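Local coordinates for protein luciferase-like monooxygenase (Streptomyces bottropensis, PDB 7BIP) that probably acts as a monooxygenase that uses molecular oxygen in the biosynthesis of the aromatic type II polyketide rishirilide, at residues P55-F60 against L73-V78; V78-T83 against E132-V137; H84-A89 against G156-L161; L103-G108 against R139-E144; F111-F116 against I121-S126. All coordinates share one frame; numbering follows the deposited sequence.

Interaction 1: residues P55-F60 against L73-V78; sequences PDPVTF and LVTGAV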
# COMPACT_ATOMS: atom_id res chain seq x y z
N PRO A 55 9.39 -3.17 2.68
CA PRO A 55 8.70 -4.48 2.70
C PRO A 55 7.47 -4.52 1.80
O PRO A 55 6.99 -5.62 1.51
CB PRO A 55 8.32 -4.66 4.17
CG PRO A 55 8.21 -3.25 4.71
CD PRO A 55 9.27 -2.46 3.97
N ASP A 56 6.98 -3.37 1.34
CA ASP A 56 5.77 -3.32 0.51
C ASP A 56 5.92 -2.20 -0.51
O ASP A 56 5.58 -1.04 -0.24
CB ASP A 56 4.52 -3.10 1.37
CG ASP A 56 3.25 -3.41 0.64
OD1 ASP A 56 2.91 -4.60 0.49
OD2 ASP A 56 2.57 -2.45 0.22
N PRO A 57 6.43 -2.52 -1.70
CA PRO A 57 6.64 -1.46 -2.71
C PRO A 57 5.36 -0.76 -3.11
O PRO A 57 5.41 0.44 -3.44
CB PRO A 57 7.25 -2.23 -3.90
CG PRO A 57 6.83 -3.66 -3.67
CD PRO A 57 6.88 -3.83 -2.19
N VAL A 58 4.22 -1.45 -3.10
CA VAL A 58 2.97 -0.82 -3.49
C VAL A 58 2.66 0.37 -2.58
O VAL A 58 2.10 1.37 -3.04
CB VAL A 58 1.83 -1.86 -3.49
CG1 VAL A 58 0.45 -1.19 -3.61
CG2 VAL A 58 2.05 -2.85 -4.60
N THR A 59 2.99 0.27 -1.28
CA THR A 59 2.69 1.36 -0.35
C THR A 59 3.47 2.61 -0.72
O THR A 59 2.91 3.72 -0.76
CB THR A 59 2.99 0.94 1.09
OG1 THR A 59 2.13 -0.15 1.45
CG2 THR A 59 2.74 2.09 2.07
N PHE A 60 4.77 2.46 -1.03
CA PHE A 60 5.53 3.61 -1.49
C PHE A 60 5.03 4.10 -2.84
O PHE A 60 4.89 5.32 -3.06
CB PHE A 60 7.02 3.28 -1.60
CG PHE A 60 7.81 4.39 -2.23
CD1 PHE A 60 8.15 5.50 -1.47
CD2 PHE A 60 8.13 4.36 -3.58
CE1 PHE A 60 8.84 6.56 -2.04
CE2 PHE A 60 8.83 5.42 -4.16
CZ PHE A 60 9.19 6.52 -3.38
N LEU A 73 4.98 4.08 -12.67
CA LEU A 73 5.33 3.46 -11.39
C LEU A 73 5.58 1.98 -11.64
O LEU A 73 4.73 1.30 -12.23
CB LEU A 73 4.19 3.63 -10.37
CG LEU A 73 3.81 5.04 -9.88
CD1 LEU A 73 5.03 5.91 -9.57
CD2 LEU A 73 2.93 5.72 -10.90
N VAL A 74 6.72 1.46 -11.19
CA VAL A 74 7.10 0.09 -11.52
C VAL A 74 7.53 -0.67 -10.26
O VAL A 74 8.40 -0.20 -9.52
CB VAL A 74 8.24 0.05 -12.56
CG1 VAL A 74 8.47 -1.40 -13.03
CG2 VAL A 74 7.92 0.96 -13.74
N THR A 75 6.96 -1.85 -10.05
CA THR A 75 7.48 -2.73 -9.00
C THR A 75 8.68 -3.49 -9.54
O THR A 75 8.62 -4.10 -10.61
CB THR A 75 6.41 -3.70 -8.48
OG1 THR A 75 5.86 -4.49 -9.55
CG2 THR A 75 5.27 -2.93 -7.81
N GLY A 76 9.79 -3.43 -8.81
CA GLY A 76 10.99 -4.16 -9.17
C GLY A 76 11.62 -4.81 -7.95
O GLY A 76 12.70 -4.39 -7.52
N ALA A 77 11.00 -5.85 -7.39
CA ALA A 77 9.82 -6.52 -7.93
C ALA A 77 8.96 -7.04 -6.78
O ALA A 77 9.50 -7.30 -5.70
CB ALA A 77 10.23 -7.67 -8.84
N VAL A 78 7.64 -7.18 -6.98
CA VAL A 78 6.84 -7.83 -5.95
C VAL A 78 7.25 -9.30 -5.87
O VAL A 78 7.70 -9.91 -6.85
CB VAL A 78 5.33 -7.68 -6.20
CG1 VAL A 78 4.91 -6.21 -6.12
CG2 VAL A 78 4.94 -8.31 -7.53
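V78 sets its CG1 beside its own backbone N and anti to its carbonyl carbon (chi1 -64°), and this methyl meets the ring of P57, CG1 to P57 CG at 4.0 Å. The two side chains cross at about a right angle, the valine branch touching one corner of the pyrrolidine. A second, looser touch comes from T75, whose methyl CG2 lies 4.4 Å from P57 CB, while its hydroxyl OG1 turns to the carbonyl of G106 on the next strand. Threonine suits this place because it gives one branch to the apolar seam and the other to a hydrogen bond. P57 opens helix 57-67, where a residue without an N-H costs nothing. Before it, D56 is the N-cap, its OD2 taking T59 N in a weak capping bond and T59 OG1 at 2.6 Å, the hydroxyl on the anti side and out of the carboxylate plane. Its OD1 makes a salt bridge to K91. The contact lies within the beta-alpha-beta unit of strand 39-42, helix 57-67 and strand 72-78 in the TIM barrel. Between T75 and V78 the strand turns a corner, with a cis peptide between G76 and A77, recalling the non-prolyl cis bond of bacterial luciferase and its relatives. No hydrogen bond spans the two segments, so helix start and strand end are joined by apolar contact alone, while the polar atoms of D56 and T75 find their partners off this seam.

Interaction 2: residues V78-T83 against E132-V137; sequences VLPVFT and EGVEAV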
# COMPACT_ATOMS: atom_id res chain seq x y z
N VAL A 78 7.64 -7.18 -6.98
CA VAL A 78 6.84 -7.83 -5.95
C VAL A 78 7.25 -9.30 -5.87
O VAL A 78 7.70 -9.91 -6.85
CB VAL A 78 5.33 -7.68 -6.20
CG1 VAL A 78 4.91 -6.21 -6.12
CG2 VAL A 78 4.94 -8.31 -7.53
N LEU A 79 7.11 -9.87 -4.68
CA LEU A 79 7.52 -11.26 -4.44
C LEU A 79 6.28 -12.13 -4.22
O LEU A 79 5.81 -12.27 -3.08
CB LEU A 79 8.47 -11.35 -3.24
CG LEU A 79 9.74 -10.49 -3.33
CD1 LEU A 79 10.56 -10.64 -2.04
CD2 LEU A 79 10.59 -10.88 -4.54
N PRO A 80 5.73 -12.74 -5.26
CA PRO A 80 4.49 -13.52 -5.07
C PRO A 80 4.62 -14.63 -4.05
O PRO A 80 3.60 -15.00 -3.44
CB PRO A 80 4.19 -14.06 -6.48
CG PRO A 80 5.41 -13.80 -7.29
CD PRO A 80 6.13 -12.66 -6.68
N VAL A 81 5.83 -15.14 -3.80
CA VAL A 81 6.01 -16.24 -2.85
C VAL A 81 5.55 -15.86 -1.45
O VAL A 81 5.16 -16.73 -0.66
CB VAL A 81 7.47 -16.73 -2.87
CG1 VAL A 81 8.44 -15.68 -2.31
CG2 VAL A 81 7.62 -18.05 -2.13
N PHE A 82 5.56 -14.57 -1.11
CA PHE A 82 5.31 -14.15 0.27
C PHE A 82 3.96 -13.49 0.45
O PHE A 82 3.72 -12.88 1.50
CB PHE A 82 6.41 -13.21 0.76
CG PHE A 82 7.75 -13.86 0.87
CD1 PHE A 82 7.85 -15.17 1.31
CD2 PHE A 82 8.89 -13.17 0.51
CE1 PHE A 82 9.09 -15.78 1.39
CE2 PHE A 82 10.13 -13.78 0.60
CZ PHE A 82 10.23 -15.09 1.03
N THR A 83 3.09 -13.57 -0.53
CA THR A 83 1.79 -12.97 -0.37
C THR A 83 0.75 -13.95 -0.90
O THR A 83 1.07 -15.08 -1.30
CB THR A 83 1.74 -11.60 -1.04
OG1 THR A 83 0.49 -10.95 -0.76
CG2 THR A 83 1.94 -11.72 -2.55
N GLU A 132 2.80 -19.89 -10.14
CA GLU A 132 1.37 -19.91 -9.85
C GLU A 132 0.89 -18.57 -9.30
O GLU A 132 -0.25 -18.18 -9.55
CB GLU A 132 1.03 -21.05 -8.89
CG GLU A 132 1.22 -22.41 -9.53
CD GLU A 132 0.50 -23.52 -8.81
OE1 GLU A 132 -0.38 -23.21 -7.97
OE2 GLU A 132 0.80 -24.70 -9.08
N GLY A 133 1.74 -17.85 -8.56
CA GLY A 133 1.35 -16.54 -8.09
C GLY A 133 1.17 -15.54 -9.22
O GLY A 133 0.20 -14.78 -9.24
N VAL A 134 2.10 -15.55 -10.18
CA VAL A 134 1.98 -14.65 -11.33
C VAL A 134 0.72 -14.96 -12.12
O VAL A 134 -0.05 -14.06 -12.48
CB VAL A 134 3.24 -14.74 -12.22
CG1 VAL A 134 3.03 -13.93 -13.50
CG2 VAL A 134 4.48 -14.27 -11.46
N GLU A 135 0.50 -16.24 -12.41
CA GLU A 135 -0.64 -16.58 -13.25
C GLU A 135 -1.96 -16.34 -12.53
O GLU A 135 -2.93 -15.89 -13.16
CB GLU A 135 -0.53 -18.03 -13.70
CG GLU A 135 -1.75 -18.56 -14.46
CD GLU A 135 -1.95 -17.89 -15.82
OE1 GLU A 135 -1.10 -17.07 -16.23
OE2 GLU A 135 -2.97 -18.19 -16.47
N ALA A 136 -2.03 -16.64 -11.23
CA ALA A 136 -3.27 -16.38 -10.50
C ALA A 136 -3.60 -14.89 -10.51
O ALA A 136 -4.76 -14.51 -10.69
CB ALA A 136 -3.17 -16.91 -9.07
N VAL A 137 -2.59 -14.04 -10.31
CA VAL A 137 -2.82 -12.59 -10.34
C VAL A 137 -3.29 -12.16 -11.73
O VAL A 137 -4.25 -11.40 -11.88
CB VAL A 137 -1.56 -11.83 -9.92
CG1 VAL A 137 -1.68 -10.34 -10.27
CG2 VAL A 137 -1.31 -12.02 -8.40
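The backbones come close where P80, at the start of a short 3-10 turn, faces G133 on helix 126-142, their CA atoms only 5.3 Å apart. The proline ring points at the helix and does the touching with two of its carbons. Its CB rests on the bare backbone of G133, 4.1 Å from the glycine CA. Glycine fits because a beta carbon would point straight at the ring and stand about 2.7 Å from P80 CB, which is a clash. The next corner, P80 CG, lies 4.3 Å from V134 CG2. With V134 CG1 anti to the backbone N (chi1 173°), CG2 stands beside that N and is the branch turned to the proline. The 78-83 segment leads from barrel strand 72-78 into helix 85-98, at the C-terminal end of the strand, the end of a TIM barrel where active sites normally lie. Here the contact joins that loop to outer helix 126-142, which comes after strand 103-107 and the short helix 113-119. The turn itself is closed by backbone bonds, F82 N to L79 O at 3.0 Å and T83 N to P80 O at 3.3 Å. Proline, already restricted in phi, is well placed to begin it. On the side away from the helix, V81 sets CG1 3.5 Å above the plane of the F82 ring, over its centre, while F82 also stacks on F119 and meets F116 edge-to-face.

Interaction 3: residues H84-A89 against G156-L161; sequences HPLKLA and GPVTML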
# COMPACT_ATOMS: atom_id res chain seq x y z
N HIS A 84 -0.49 -13.54 -0.84
CA HIS A 84 -1.61 -14.26 -1.42
C HIS A 84 -2.04 -13.57 -2.70
O HIS A 84 -2.15 -12.34 -2.73
CB HIS A 84 -2.78 -14.27 -0.43
CG HIS A 84 -3.85 -15.25 -0.76
ND1 HIS A 84 -4.65 -15.14 -1.87
CD2 HIS A 84 -4.28 -16.36 -0.09
CE1 HIS A 84 -5.51 -16.15 -1.90
NE2 HIS A 84 -5.31 -16.89 -0.83
N PRO A 85 -2.29 -14.32 -3.79
CA PRO A 85 -2.63 -13.65 -5.06
C PRO A 85 -3.86 -12.77 -4.99
O PRO A 85 -3.94 -11.79 -5.74
CB PRO A 85 -2.82 -14.81 -6.04
CG PRO A 85 -2.97 -16.02 -5.20
CD PRO A 85 -2.20 -15.78 -3.94
N LEU A 86 -4.84 -13.09 -4.14
CA LEU A 86 -6.00 -12.21 -4.01
C LEU A 86 -5.58 -10.83 -3.53
O LEU A 86 -6.06 -9.81 -4.02
CB LEU A 86 -7.01 -12.81 -3.03
CG LEU A 86 -7.77 -14.06 -3.48
CD1 LEU A 86 -8.55 -14.64 -2.29
CD2 LEU A 86 -8.71 -13.74 -4.64
N LYS A 87 -4.69 -10.80 -2.54
CA LYS A 87 -4.22 -9.53 -1.99
C LYS A 87 -3.33 -8.79 -2.98
O LYS A 87 -3.45 -7.57 -3.14
CB LYS A 87 -3.44 -9.81 -0.72
CG LYS A 87 -4.28 -10.40 0.36
CD LYS A 87 -5.22 -9.38 0.88
CE LYS A 87 -4.44 -8.29 1.57
NZ LYS A 87 -3.56 -8.85 2.64
N LEU A 88 -2.42 -9.51 -3.62
CA LEU A 88 -1.52 -8.89 -4.59
C LEU A 88 -2.30 -8.32 -5.76
O LEU A 88 -2.09 -7.17 -6.16
CB LEU A 88 -0.49 -9.92 -5.06
CG LEU A 88 0.68 -9.40 -5.89
CD1 LEU A 88 1.36 -8.21 -5.21
CD2 LEU A 88 1.64 -10.56 -6.05
N ALA A 89 -3.22 -9.11 -6.32
CA ALA A 89 -4.03 -8.60 -7.43
C ALA A 89 -4.83 -7.38 -6.99
O ALA A 89 -4.92 -6.39 -7.73
CB ALA A 89 -4.96 -9.69 -7.96
N GLY A 156 -12.63 -19.45 -5.60
CA GLY A 156 -13.45 -19.15 -6.74
C GLY A 156 -14.64 -20.08 -6.87
O GLY A 156 -14.71 -21.13 -6.22
N PRO A 157 -15.61 -19.72 -7.73
CA PRO A 157 -15.55 -18.53 -8.59
C PRO A 157 -15.66 -17.19 -7.85
O PRO A 157 -16.56 -17.01 -7.03
CB PRO A 157 -16.74 -18.72 -9.54
CG PRO A 157 -17.68 -19.63 -8.81
CD PRO A 157 -16.81 -20.54 -7.99
N VAL A 158 -14.71 -16.29 -8.14
CA VAL A 158 -14.70 -14.94 -7.58
C VAL A 158 -14.33 -13.97 -8.69
O VAL A 158 -13.74 -14.35 -9.70
CB VAL A 158 -13.71 -14.78 -6.40
CG1 VAL A 158 -14.21 -15.54 -5.17
CG2 VAL A 158 -12.30 -15.22 -6.82
N THR A 159 -14.69 -12.71 -8.50
CA THR A 159 -14.25 -11.63 -9.38
C THR A 159 -13.61 -10.55 -8.52
O THR A 159 -14.27 -9.98 -7.64
CB THR A 159 -15.40 -11.06 -10.21
OG1 THR A 159 -16.05 -12.11 -10.93
CG2 THR A 159 -14.85 -10.02 -11.19
N MET A 160 -12.33 -10.29 -8.76
CA MET A 160 -11.57 -9.35 -7.95
C MET A 160 -11.91 -7.91 -8.31
O MET A 160 -11.90 -7.53 -9.48
CB MET A 160 -10.07 -9.59 -8.14
CG MET A 160 -9.17 -8.59 -7.41
SD MET A 160 -9.40 -8.55 -5.61
CE MET A 160 -9.29 -10.28 -5.21
N LEU A 161 -12.22 -7.12 -7.30
CA LEU A 161 -12.39 -5.68 -7.42
C LEU A 161 -11.24 -4.98 -6.72
O LEU A 161 -10.58 -5.56 -5.85
CB LEU A 161 -13.72 -5.23 -6.81
CG LEU A 161 -14.99 -5.73 -7.51
CD1 LEU A 161 -16.20 -5.32 -6.68
CD2 LEU A 161 -15.10 -5.20 -8.93
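L86 and A89, one turn apart on helix 85-98, both lean on M160, and the helix that carries them starts at H84. This histidine is the N-cap: its ND1 accepts from L86 N at 3.1 Å, nearly straight at 158°, with the donor practically in the imidazole plane, which helps hold the ring with its edge toward the first turn. P85, without an N-H to be satisfied, takes the first helical position and packs against A136 and V137 of helix 126-142. L86 follows as the main apolar partner. Its CD2 lies 3.6 Å from M160 CE, and M160 CE also sits 3.5 Å from L86 O. A methionine can fill this spot because its chain is flexible: bent at chi2 (59°) and again at chi3 (50°), it curls its terminal methyl over the helix backbone. The same CD2 of L86 also makes a loose touch with V158 CG2 at 4.5 Å. K87 starts away from the contact, and its NZ bonds to T83 OG1 of the second subunit. A89 ends the walk with its small CB 4.4 Å from M160 CG, alanine letting the methionine chain lie near the helix. M160 also packs on F47 of the second subunit, and L86 on A118 of that subunit. The arrangement is that of a beta-hairpin of strands 146-149 and 154-158, whose end and following chain lie over an outer helix of the TIM barrel beside the dimer interface.

Interaction 4: residues L103-G108 against R139-E144; sequences LDVGFG and RLWAEE. With CA (calcium ion), chain C.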
# COMPACT_ATOMS: atom_id res chain seq x y z
N LEU A 103 0.93 2.12 -14.03
CA LEU A 103 1.61 1.04 -13.33
C LEU A 103 2.12 -0.03 -14.28
O LEU A 103 1.40 -0.47 -15.19
CB LEU A 103 0.65 0.40 -12.31
CG LEU A 103 1.13 -0.82 -11.53
CD1 LEU A 103 2.27 -0.44 -10.60
CD2 LEU A 103 -0.02 -1.38 -10.71
N ASP A 104 3.36 -0.47 -14.06
CA ASP A 104 3.92 -1.68 -14.65
C ASP A 104 4.37 -2.58 -13.52
O ASP A 104 4.97 -2.10 -12.55
CB ASP A 104 5.12 -1.37 -15.57
CG ASP A 104 4.82 -0.29 -16.59
OD1 ASP A 104 3.80 -0.40 -17.30
OD2 ASP A 104 5.59 0.69 -16.68
N VAL A 105 4.08 -3.89 -13.61
CA VAL A 105 4.26 -4.78 -12.47
C VAL A 105 5.35 -5.80 -12.78
O VAL A 105 5.13 -6.77 -13.52
CB VAL A 105 2.97 -5.48 -12.06
CG1 VAL A 105 3.23 -6.32 -10.81
CG2 VAL A 105 1.88 -4.45 -11.79
N GLY A 106 6.53 -5.61 -12.20
CA GLY A 106 7.54 -6.65 -12.17
C GLY A 106 7.33 -7.58 -10.99
O GLY A 106 7.06 -7.15 -9.87
N PHE A 107 7.43 -8.88 -11.27
CA PHE A 107 7.37 -9.96 -10.29
C PHE A 107 8.73 -10.64 -10.24
O PHE A 107 9.32 -10.92 -11.28
CB PHE A 107 6.32 -11.03 -10.67
CG PHE A 107 4.89 -10.54 -10.80
CD1 PHE A 107 3.94 -10.86 -9.83
CD2 PHE A 107 4.47 -9.84 -11.93
CE1 PHE A 107 2.61 -10.45 -9.95
CE2 PHE A 107 3.14 -9.43 -12.07
CZ PHE A 107 2.20 -9.73 -11.07
N GLY A 108 9.23 -10.92 -9.03
CA GLY A 108 10.56 -11.48 -8.88
C GLY A 108 10.59 -12.67 -7.94
O GLY A 108 9.65 -12.94 -7.20
N ARG A 139 -4.86 -13.90 -13.92
CA ARG A 139 -6.24 -14.35 -14.12
C ARG A 139 -7.22 -13.48 -13.34
O ARG A 139 -8.30 -13.17 -13.86
CB ARG A 139 -6.39 -15.81 -13.70
CG ARG A 139 -5.82 -16.73 -14.72
CD ARG A 139 -6.39 -18.12 -14.61
NE ARG A 139 -5.45 -18.99 -15.27
CZ ARG A 139 -5.52 -20.31 -15.28
NH1 ARG A 139 -6.52 -20.94 -14.67
NH2 ARG A 139 -4.57 -20.99 -15.92
N LEU A 140 -6.89 -13.13 -12.09
CA LEU A 140 -7.77 -12.26 -11.31
C LEU A 140 -7.96 -10.92 -11.99
O LEU A 140 -9.04 -10.32 -11.88
CB LEU A 140 -7.21 -12.08 -9.90
CG LEU A 140 -7.38 -13.34 -9.02
CD1 LEU A 140 -6.45 -13.29 -7.82
CD2 LEU A 140 -8.84 -13.48 -8.58
N TRP A 141 -6.95 -10.43 -12.72
CA TRP A 141 -7.10 -9.17 -13.44
C TRP A 141 -7.87 -9.35 -14.74
O TRP A 141 -8.68 -8.48 -15.11
CB TRP A 141 -5.73 -8.59 -13.78
CG TRP A 141 -4.93 -8.02 -12.67
CD1 TRP A 141 -5.37 -7.55 -11.46
CD2 TRP A 141 -3.51 -7.83 -12.69
NE1 TRP A 141 -4.29 -7.08 -10.73
CE2 TRP A 141 -3.15 -7.24 -11.47
CE3 TRP A 141 -2.52 -8.11 -13.63
CZ2 TRP A 141 -1.83 -6.91 -11.16
CZ3 TRP A 141 -1.20 -7.78 -13.33
CH2 TRP A 141 -0.87 -7.20 -12.10
N ALA A 142 -7.60 -10.43 -15.48
CA ALA A 142 -8.07 -10.56 -16.85
C ALA A 142 -9.45 -11.17 -16.96
O ALA A 142 -10.11 -10.98 -18.00
CB ALA A 142 -7.09 -11.42 -17.66
N GLU A 143 -9.90 -11.91 -15.95
CA GLU A 143 -11.08 -12.75 -16.05
C GLU A 143 -12.01 -12.52 -14.86
O GLU A 143 -11.65 -11.89 -13.86
CB GLU A 143 -10.72 -14.24 -16.11
CG GLU A 143 -9.69 -14.62 -17.18
CD GLU A 143 -10.21 -14.46 -18.59
OE1 GLU A 143 -9.38 -14.24 -19.50
OE2 GLU A 143 -11.44 -14.55 -18.79
N GLU A 144 -13.22 -13.06 -14.99
CA GLU A 144 -14.24 -13.03 -13.96
C GLU A 144 -14.70 -14.45 -13.69
O GLU A 144 -14.46 -15.35 -14.49
CB GLU A 144 -15.43 -12.15 -14.38
CG GLU A 144 -15.02 -10.72 -14.71
CD GLU A 144 -14.66 -10.51 -16.17
OE1 GLU A 144 -15.17 -11.25 -17.05
OE2 GLU A 144 -13.86 -9.59 -16.44
CA CA C . -14.41 -9.83 -18.85
O HOH W 1 -12.45 -11.06 -19.32
O HOH W 2 -15.73 -11.52 -19.94
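W141 reaches from helix 126-142 toward V105 and F107 on strand 103-107, a contact between a barrel strand and the outer helical layer of the TIM barrel. Strand and helix side chains come from opposite directions and meet at the far end of the indole's six-membered ring. Its CH2 lies 3.9 Å from V105 CG2 and 4.1 Å from F107 CZ. Relative to the F107 ring, W141 CH2 lies at the edge, near the plane, whereas both partners come obliquely to the indole. V105 and F107, two apart on the strand, point to the same side, and W141, with CG beside its backbone N (chi1 -72°), is long enough to bridge the backbones, 12.2 Å apart between the CA atoms of V105 and W141. Its NE1 is satisfied by A89 O on the neighbouring helix, which helps set the turn of the indole. Beyond the helix end, the exposed E144 grips a calcium ion with both carboxylate oxygens, OE1 at 2.4 Å and OE2 at 2.5 Å. Two waters also bind the metal, and one of them donates to the carbonyl oxygen A142 O at 2.7 Å.

Interaction 5: residues F111-F116 against I121-S126; sequences FLPDEF and ISMDES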
# COMPACT_ATOMS: atom_id res chain seq x y z
N PHE A 111 15.35 -14.47 -2.68
CA PHE A 111 16.59 -15.21 -2.48
C PHE A 111 17.23 -15.03 -1.11
O PHE A 111 18.16 -15.78 -0.79
CB PHE A 111 17.62 -14.82 -3.55
CG PHE A 111 18.12 -13.41 -3.44
CD1 PHE A 111 19.36 -13.14 -2.88
CD2 PHE A 111 17.36 -12.35 -3.91
CE1 PHE A 111 19.83 -11.84 -2.78
CE2 PHE A 111 17.82 -11.04 -3.81
CZ PHE A 111 19.05 -10.79 -3.24
N LEU A 112 16.78 -14.09 -0.28
CA LEU A 112 17.37 -13.92 1.04
C LEU A 112 16.89 -15.04 1.95
O LEU A 112 15.68 -15.21 2.12
CB LEU A 112 17.01 -12.57 1.63
CG LEU A 112 17.54 -11.33 0.89
CD1 LEU A 112 17.12 -10.05 1.60
CD2 LEU A 112 19.05 -11.41 0.76
N PRO A 113 17.78 -15.83 2.55
CA PRO A 113 17.32 -16.98 3.35
C PRO A 113 16.45 -16.58 4.54
O PRO A 113 15.48 -17.29 4.84
CB PRO A 113 18.63 -17.65 3.78
CG PRO A 113 19.62 -17.25 2.72
CD PRO A 113 19.25 -15.83 2.37
N ASP A 114 16.76 -15.46 5.20
CA ASP A 114 15.94 -15.06 6.34
C ASP A 114 14.51 -14.73 5.94
O ASP A 114 13.59 -14.88 6.76
CB ASP A 114 16.58 -13.86 7.05
CG ASP A 114 17.87 -14.22 7.75
OD1 ASP A 114 18.59 -13.30 8.19
OD2 ASP A 114 18.18 -15.43 7.84
N GLU A 115 14.30 -14.23 4.72
CA GLU A 115 12.93 -14.00 4.27
C GLU A 115 12.15 -15.30 4.20
O GLU A 115 11.02 -15.39 4.69
CB GLU A 115 12.91 -13.27 2.92
CG GLU A 115 13.48 -11.85 2.99
CD GLU A 115 13.60 -11.18 1.63
OE1 GLU A 115 13.52 -11.87 0.59
OE2 GLU A 115 13.81 -9.94 1.61
N PHE A 116 12.74 -16.34 3.60
CA PHE A 116 12.06 -17.64 3.53
C PHE A 116 11.81 -18.21 4.93
O PHE A 116 10.73 -18.74 5.21
CB PHE A 116 12.90 -18.63 2.71
CG PHE A 116 12.78 -18.44 1.22
CD1 PHE A 116 11.75 -19.04 0.51
CD2 PHE A 116 13.72 -17.68 0.52
CE1 PHE A 116 11.64 -18.87 -0.87
CE2 PHE A 116 13.63 -17.51 -0.85
CZ PHE A 116 12.59 -18.10 -1.54
N ILE A 121 8.33 -20.52 4.57
CA ILE A 121 8.14 -21.02 3.22
C ILE A 121 9.44 -21.69 2.78
O ILE A 121 10.53 -21.17 3.01
CB ILE A 121 7.74 -19.90 2.24
CG1 ILE A 121 6.39 -19.30 2.65
CG2 ILE A 121 7.77 -20.41 0.79
CD1 ILE A 121 5.26 -20.28 2.61
N SER A 122 9.31 -22.86 2.16
CA SER A 122 10.50 -23.56 1.69
C SER A 122 10.98 -22.98 0.36
O SER A 122 10.19 -22.58 -0.49
CB SER A 122 10.18 -25.04 1.52
OG SER A 122 11.33 -25.72 1.04
N MET A 123 12.30 -22.95 0.19
CA MET A 123 12.85 -22.65 -1.13
C MET A 123 12.53 -23.74 -2.13
O MET A 123 12.49 -23.46 -3.34
CB MET A 123 14.37 -22.45 -1.03
CG MET A 123 14.75 -21.21 -0.26
SD MET A 123 16.51 -20.85 -0.36
CE MET A 123 16.71 -19.77 1.05
N ASP A 124 12.26 -24.96 -1.66
CA ASP A 124 12.12 -26.12 -2.54
C ASP A 124 11.07 -25.91 -3.63
O ASP A 124 11.32 -26.23 -4.80
CB ASP A 124 11.77 -27.36 -1.71
CG ASP A 124 12.94 -27.86 -0.87
OD1 ASP A 124 13.90 -27.08 -0.65
OD2 ASP A 124 12.90 -29.03 -0.43
N GLU A 125 9.89 -25.40 -3.28
CA GLU A 125 8.86 -25.18 -4.29
C GLU A 125 8.66 -23.70 -4.59
O GLU A 125 7.59 -23.33 -5.09
CB GLU A 125 7.53 -25.79 -3.86
CG GLU A 125 7.23 -27.14 -4.45
CD GLU A 125 8.32 -28.12 -4.12
OE1 GLU A 125 9.12 -28.50 -5.03
OE2 GLU A 125 8.42 -28.48 -2.92
N SER A 126 9.63 -22.85 -4.27
CA SER A 126 9.43 -21.42 -4.51
C SER A 126 9.21 -21.13 -5.99
O SER A 126 8.46 -20.21 -6.33
CB SER A 126 10.62 -20.62 -3.98
OG SER A 126 11.80 -20.99 -4.66
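A Met-aromatic contact between M123 and F116 pins the loop that follows helix 113-119 back onto the first turn of that helix. M123 CG stands over the phenylalanine face, 3.6 Å from the ring centroid and 7° off its normal, a CH-pi contact; SD is farther, 4.6 Å from the same centroid. The extended methionine chain then carries CE past F116 CD2 to P113, 3.7 Å from P113 CA. The ring edge is bordered by S126, whose CB is 3.7 Å from F116 CE1. The backbone joins too: I121 N donates to F116 O at 3.1 Å and 166°. An ST turn, S122 OG accepting from D124 N, and a type I turn from M123 to S126 shape the loop, and M123 O takes both S126 N and S126 OG from one face of its plane. With F116 cut back to an alanine, M123 would probably lose the surface it lies on and be freer to turn, and a gap would open beside S126. With a CG methylene over the face, the sulfur farther off and a serine methylene at the edge, the side-chain contact is probably largely dispersive; the directional link across it is the I121 N to F116 O bond.

Overall arrangement
From the N terminus, interaction 1 comes first, bringing the start of helix 57-67 against strand 72-78 and closing the span that holds the rest of the helix. Its last residue, V78, begins interaction 2, which joins the following loop to helix 126-142 some fifty residues on. Interaction 3 starts before that loop has closed, so the two cross; interaction 3 ties helix 85-98 to the end of strand 154-158 and the chain after it. Interaction 4 also crosses interaction 2 yet lies wholly within the span of interaction 3, joining strand 103-107 to the end of helix 126-142. Interaction 5, the most local, falls within the spans of interactions 2, 3 and 4.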